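Local structure of CT253 (Chlamydia trachomatis serovar L2, 6UXC) at residues Leu89-Gln103 and Ser115-His127. The protein is a putative lipoprotein of unknown function, belonging to a sequence family that itself has no assigned role. Numbering follows the deposited sequence.
Sequences LLPAEFVVAAEILEQ and SASVRVRVFDIRH
V95 and I125 side chains cross at about a right angle in the apolar centre, V95 CG2 lying 3.8 Å from I125 CD1. I125 CG1 sits between its backbone N and carbonyl carbon (chi1 62°), and the extended chi2 carries CD1 on to CB of L89. Beta-branched V95 suits an extended strand, while small A97 leaves room for the F123 ring, whose edge it meets. On the other face A98 meets V118 and, farther along, F94 meets V122, and helix 165-184 packs against V96. Paired backbone bonds such as A97 N to R121 O (2.9 Å) zip this antiparallel hairpin until L101 and E102 both face S117, a classic beta bulge.

R119 bends at chi3 and lays one guanidinium face over L101, while its NH1 makes a long (3.4 Å) salt bridge to E99 OE1, and water 2 links both. R29 takes the other E99 oxygen. Where the second strand ends, R126 grips D124 side-on, NE to OD1 (3.0 Å) and NH2 to OD2, with F94 CZ against its guanidinium face; R126 N closes an Asx turn on OD1. Charge pairing thus probably offsets the cost of burying E99, while D124 ties down the chain leaving the strand.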
loop_
_atom_site.group_PDB
_atom_site.type_symbol
_atom_site.label_atom_id
_atom_site.label_comp_id
_atom_site.label_asym_id
_atom_site.label_seq_id
_atom_site.Cartn_x
_atom_site.Cartn_y
_atom_site.Cartn_z
ATOM N N LEU A 89 -2.924 0.104 17.323
ATOM C CA LEU A 89 -3.749 0.006 16.125
ATOM C C LEU A 89 -5.193 -0.342 16.428
ATOM O O LEU A 89 -6.036 -0.306 15.528
ATOM C CB LEU A 89 -3.140 -1.012 15.183
ATOM C CG LEU A 89 -1.772 -0.439 14.759
ATOM C CD1 LEU A 89 -0.782 -1.492 14.495
ATOM C CD2 LEU A 89 -1.909 0.542 13.588
ATOM N N LEU A 90 -5.517 -0.651 17.672
ATOM C CA LEU A 90 -6.906 -0.751 18.029
ATOM C C LEU A 90 -7.516 0.637 17.869
ATOM O O LEU A 90 -6.811 1.640 18.070
ATOM C CB LEU A 90 -7.041 -1.221 19.456
ATOM C CG LEU A 90 -6.430 -2.613 19.718
ATOM C CD1 LEU A 90 -6.500 -2.960 21.198
ATOM C CD2 LEU A 90 -7.145 -3.694 18.885
ATOM N N PRO A 91 -8.807 0.730 17.506
ATOM C CA PRO A 91 -9.811 -0.345 17.447
ATOM C C PRO A 91 -9.945 -1.056 16.111
ATOM O O PRO A 91 -10.984 -1.689 15.853
ATOM C CB PRO A 91 -11.109 0.405 17.747
ATOM C CG PRO A 91 -10.871 1.736 17.055
ATOM C CD PRO A 91 -9.426 2.062 17.323
ATOM N N ALA A 92 -8.921 -0.963 15.275
ATOM C CA ALA A 92 -8.947 -1.768 14.068
ATOM C C ALA A 92 -8.981 -3.255 14.421
ATOM O O ALA A 92 -8.445 -3.704 15.450
ATOM C CB ALA A 92 -7.743 -1.472 13.196
ATOM N N GLU A 93 -9.634 -4.012 13.548
ATOM C CA GLU A 93 -9.620 -5.472 13.573
ATOM C C GLU A 93 -8.504 -6.042 12.712
ATOM O O GLU A 93 -7.994 -7.140 12.993
ATOM C CB GLU A 93 -10.971 -6.003 13.084
ATOM C CG GLU A 93 -12.152 -5.554 13.910
ATOM C CD GLU A 93 -13.491 -5.803 13.221
ATOM O OE1 GLU A 93 -13.629 -5.652 11.975
ATOM O OE2 GLU A 93 -14.421 -6.153 13.949
ATOM N N PHE A 94 -8.126 -5.322 11.649
ATOM C CA PHE A 94 -7.148 -5.753 10.673
ATOM C C PHE A 94 -6.194 -4.614 10.380
ATOM O O PHE A 94 -6.583 -3.450 10.399
ATOM C CB PHE A 94 -7.807 -6.194 9.363
ATOM C CG PHE A 94 -8.845 -7.270 9.556
ATOM C CD1 PHE A 94 -8.470 -8.600 9.569
ATOM C CD2 PHE A 94 -10.174 -6.952 9.743
ATOM C CE1 PHE A 94 -9.423 -9.603 9.747
ATOM C CE2 PHE A 94 -11.125 -7.944 9.937
ATOM C CZ PHE A 94 -10.738 -9.272 9.937
ATOM N N VAL A 95 -4.943 -4.982 10.156
ATOM C CA VAL A 95 -3.875 -4.049 9.847
ATOM C C VAL A 95 -3.401 -4.346 8.439
ATOM O O VAL A 95 -3.034 -5.493 8.123
ATOM C CB VAL A 95 -2.712 -4.189 10.843
ATOM C CG1 VAL A 95 -1.545 -3.235 10.475
ATOM C CG2 VAL A 95 -3.183 -3.947 12.233
ATOM N N VAL A 96 -3.395 -3.307 7.610
ATOM C CA VAL A 96 -2.916 -3.386 6.238
ATOM C C VAL A 96 -1.490 -2.851 6.180
ATOM O O VAL A 96 -1.239 -1.691 6.537
ATOM C CB VAL A 96 -3.824 -2.589 5.296
ATOM C CG1 VAL A 96 -3.259 -2.658 3.891
ATOM C CG2 VAL A 96 -5.207 -3.119 5.333
ATOM N N ALA A 97 -0.559 -3.706 5.749
ATOM C CA ALA A 97 0.869 -3.402 5.723
ATOM C C ALA A 97 1.375 -3.649 4.307
ATOM O O ALA A 97 1.626 -4.791 3.919
ATOM C CB ALA A 97 1.622 -4.265 6.747
ATOM N N ALA A 98 1.530 -2.573 3.540
ATOM C CA ALA A 98 1.983 -2.665 2.154
ATOM C C ALA A 98 3.398 -2.118 2.047
ATOM O O ALA A 98 3.679 -1.007 2.524
ATOM C CB ALA A 98 1.050 -1.893 1.229
ATOM N N GLU A 99 4.283 -2.892 1.422
ATOM C CA GLU A 99 5.671 -2.519 1.202
ATOM C C GLU A 99 5.965 -2.443 -0.289
ATOM O O GLU A 99 5.719 -3.408 -1.018
ATOM C CB GLU A 99 6.630 -3.554 1.813
ATOM C CG GLU A 99 8.086 -3.222 1.581
ATOM C CD GLU A 99 9.064 -4.166 2.253
ATOM O OE1 GLU A 99 8.642 -5.142 2.920
ATOM O OE2 GLU A 99 10.277 -3.912 2.113
ATOM N N ILE A 100 6.487 -1.306 -0.734
ATOM C CA ILE A 100 7.014 -1.208 -2.090
ATOM C C ILE A 100 8.330 -1.960 -2.132
ATOM O O ILE A 100 9.293 -1.574 -1.458
ATOM C CB ILE A 100 7.223 0.247 -2.508
ATOM C CG1 ILE A 100 5.914 1.042 -2.524
ATOM C CG2 ILE A 100 7.856 0.317 -3.919
ATOM C CD1 ILE A 100 6.168 2.551 -2.659
ATOM N N LEU A 101 8.389 -3.013 -2.937
ATOM C CA LEU A 101 9.654 -3.730 -3.038
ATOM C C LEU A 101 10.592 -3.054 -4.039
ATOM O O LEU A 101 11.817 -2.990 -3.820
ATOM C CB LEU A 101 9.398 -5.192 -3.418
ATOM C CG LEU A 101 8.524 -6.011 -2.466
ATOM C CD1 LEU A 101 8.347 -7.421 -3.021
ATOM C CD2 LEU A 101 9.109 -6.067 -1.064
ATOM N N GLU A 102 10.043 -2.565 -5.148
ATOM C CA GLU A 102 10.833 -1.861 -6.140
ATOM C C GLU A 102 9.906 -1.143 -7.103
ATOM O O GLU A 102 8.750 -1.525 -7.286
ATOM C CB GLU A 102 11.755 -2.822 -6.906
ATOM C CG GLU A 102 11.057 -3.596 -8.012
ATOM C CD GLU A 102 11.978 -4.550 -8.767
ATOM O OE1 GLU A 102 13.208 -4.511 -8.569
ATOM O OE2 GLU A 102 11.453 -5.344 -9.569
ATOM N N GLN A 103 10.422 -0.073 -7.678
ATOM C CA GLN A 103 9.880 0.488 -8.904
ATOM C C GLN A 103 11.057 0.690 -9.838
ATOM O O GLN A 103 12.044 1.328 -9.458
ATOM C CB GLN A 103 9.137 1.810 -8.660
ATOM C CG GLN A 103 8.773 2.492 -9.966
ATOM C CD GLN A 103 7.687 3.546 -9.806
ATOM O OE1 GLN A 103 6.506 3.217 -9.619
ATOM N NE2 GLN A 103 8.069 4.803 -9.912
ATOM N N SER A 115 7.754 -0.559 -14.007
ATOM C CA SER A 115 7.022 -1.543 -13.229
ATOM C C SER A 115 7.252 -1.293 -11.754
ATOM O O SER A 115 8.254 -0.693 -11.350
ATOM C CB SER A 115 7.457 -2.975 -13.574
ATOM O OG SER A 115 8.818 -3.157 -13.232
ATOM N N ALA A 116 6.324 -1.802 -10.946
ATOM C CA ALA A 116 6.435 -1.740 -9.503
ATOM C C ALA A 116 5.896 -3.027 -8.902
ATOM O O ALA A 116 5.032 -3.695 -9.476
ATOM C CB ALA A 116 5.693 -0.543 -8.904
ATOM N N SER A 117 6.435 -3.371 -7.749
ATOM C CA SER A 117 6.118 -4.613 -7.063
ATOM C C SER A 117 5.860 -4.272 -5.608
ATOM O O SER A 117 6.662 -3.563 -4.993
ATOM C CB SER A 117 7.274 -5.614 -7.195
ATOM O OG SER A 117 7.003 -6.826 -6.531
ATOM N N VAL A 118 4.756 -4.775 -5.054
ATOM C CA VAL A 118 4.358 -4.454 -3.682
ATOM C C VAL A 118 4.037 -5.738 -2.926
ATOM O O VAL A 118 3.228 -6.550 -3.396
ATOM C CB VAL A 118 3.136 -3.518 -3.650
ATOM C CG1 VAL A 118 2.621 -3.352 -2.212
ATOM C CG2 VAL A 118 3.484 -2.190 -4.283
ATOM N N ARG A 119 4.642 -5.909 -1.742
ATOM C CA ARG A 119 4.236 -6.984 -0.843
ATOM C C ARG A 119 3.117 -6.477 0.063
ATOM O O ARG A 119 3.305 -5.529 0.841
ATOM C CB ARG A 119 5.376 -7.546 0.003
ATOM C CG ARG A 119 4.884 -8.719 0.849
ATOM C CD ARG A 119 5.964 -9.310 1.730
ATOM N NE ARG A 119 7.063 -9.834 0.956
ATOM C CZ ARG A 119 8.294 -9.337 0.943
ATOM N NH1 ARG A 119 8.633 -8.285 1.675
ATOM N NH2 ARG A 119 9.200 -9.916 0.182
ATOM N N VAL A 120 1.946 -7.082 -0.073
ATOM C CA VAL A 120 0.784 -6.750 0.736
ATOM C C VAL A 120 0.652 -7.797 1.826
ATOM O O VAL A 120 0.661 -8.999 1.542
ATOM C CB VAL A 120 -0.495 -6.688 -0.116
ATOM C CG1 VAL A 120 -1.681 -6.307 0.751
ATOM C CG2 VAL A 120 -0.345 -5.683 -1.273
ATOM N N ARG A 121 0.518 -7.339 3.067
ATOM C CA ARG A 121 0.190 -8.162 4.208
ATOM C C ARG A 121 -1.065 -7.632 4.882
ATOM O O ARG A 121 -1.273 -6.423 4.962
ATOM C CB ARG A 121 1.323 -8.178 5.215
ATOM C CG ARG A 121 2.489 -8.983 4.781
ATOM C CD ARG A 121 3.639 -8.769 5.701
ATOM N NE ARG A 121 4.672 -9.771 5.500
ATOM C CZ ARG A 121 5.732 -9.903 6.282
ATOM N NH1 ARG A 121 5.916 -9.053 7.282
ATOM N NH2 ARG A 121 6.590 -10.893 6.068
ATOM N N VAL A 122 -1.890 -8.542 5.388
ATOM C CA VAL A 122 -2.978 -8.172 6.288
ATOM C C VAL A 122 -2.826 -9.002 7.547
ATOM O O VAL A 122 -2.652 -10.222 7.474
ATOM C CB VAL A 122 -4.361 -8.408 5.659
ATOM C CG1 VAL A 122 -5.440 -7.994 6.645
ATOM C CG2 VAL A 122 -4.490 -7.634 4.384
ATOM N N PHE A 123 -2.923 -8.344 8.688
ATOM C CA PHE A 123 -2.849 -8.993 9.988
ATOM C C PHE A 123 -4.197 -8.865 10.676
ATOM O O PHE A 123 -4.829 -7.809 10.598
ATOM C CB PHE A 123 -1.808 -8.353 10.886
ATOM C CG PHE A 123 -0.375 -8.530 10.424
ATOM C CD1 PHE A 123 0.133 -7.789 9.373
ATOM C CD2 PHE A 123 0.437 -9.473 11.044
ATOM C CE1 PHE A 123 1.449 -7.969 8.968
ATOM C CE2 PHE A 123 1.732 -9.646 10.655
ATOM C CZ PHE A 123 2.242 -8.894 9.614
ATOM N N ASP A 124 -4.602 -9.917 11.379
ATOM C CA ASP A 124 -5.791 -9.918 12.222
ATOM C C ASP A 124 -5.338 -9.608 13.639
ATOM O O ASP A 124 -4.530 -10.353 14.191
ATOM C CB ASP A 124 -6.461 -11.288 12.170
ATOM C CG ASP A 124 -7.805 -11.333 12.846
ATOM O OD1 ASP A 124 -8.168 -10.431 13.634
ATOM O OD2 ASP A 124 -8.511 -12.348 12.588
ATOM N N ILE A 125 -5.835 -8.519 14.224
ATOM C CA ILE A 125 -5.426 -8.171 15.581
ATOM C C ILE A 125 -6.597 -8.256 16.568
ATOM O O ILE A 125 -6.549 -7.677 17.665
ATOM C CB ILE A 125 -4.713 -6.803 15.620
ATOM C CG1 ILE A 125 -5.622 -5.665 15.168
ATOM C CG2 ILE A 125 -3.435 -6.828 14.748
ATOM C CD1 ILE A 125 -5.078 -4.297 15.507
ATOM N N ARG A 126 -7.636 -9.022 16.229
ATOM C CA ARG A 126 -8.709 -9.267 17.167
ATOM C C ARG A 126 -8.286 -10.255 18.250
ATOM O O ARG A 126 -7.318 -11.008 18.111
ATOM C CB ARG A 126 -9.928 -9.807 16.421
ATOM C CG ARG A 126 -10.464 -8.774 15.426
ATOM C CD ARG A 126 -11.654 -9.336 14.648
ATOM N NE ARG A 126 -11.162 -10.309 13.696
ATOM C CZ ARG A 126 -11.913 -11.002 12.853
ATOM N NH1 ARG A 126 -13.232 -10.858 12.845
ATOM N NH2 ARG A 126 -11.328 -11.850 12.023
ATOM N N HIS A 127 -9.051 -10.246 19.342
ATOM C CA HIS A 127 -8.987 -11.287 20.375
ATOM C C HIS A 127 -7.626 -11.343 21.060
ATOM O O HIS A 127 -7.182 -12.415 21.492
ATOM C CB HIS A 127 -9.359 -12.637 19.778
ATOM C CG HIS A 127 -10.670 -12.604 19.070
ATOM N ND1 HIS A 127 -10.821 -12.975 17.753
ATOM C CD2 HIS A 127 -11.887 -12.183 19.487
ATOM C CE1 HIS A 127 -12.081 -12.806 17.394
ATOM N NE2 HIS A 127 -12.748 -12.324 18.427
HETATM O O HOH W 1 4.029 -6.093 3.382
HETATM O O HOH W 2 6.658 -6.711 3.761
HETATM O O HOH W 3 8.886 -4.156 -10.621
#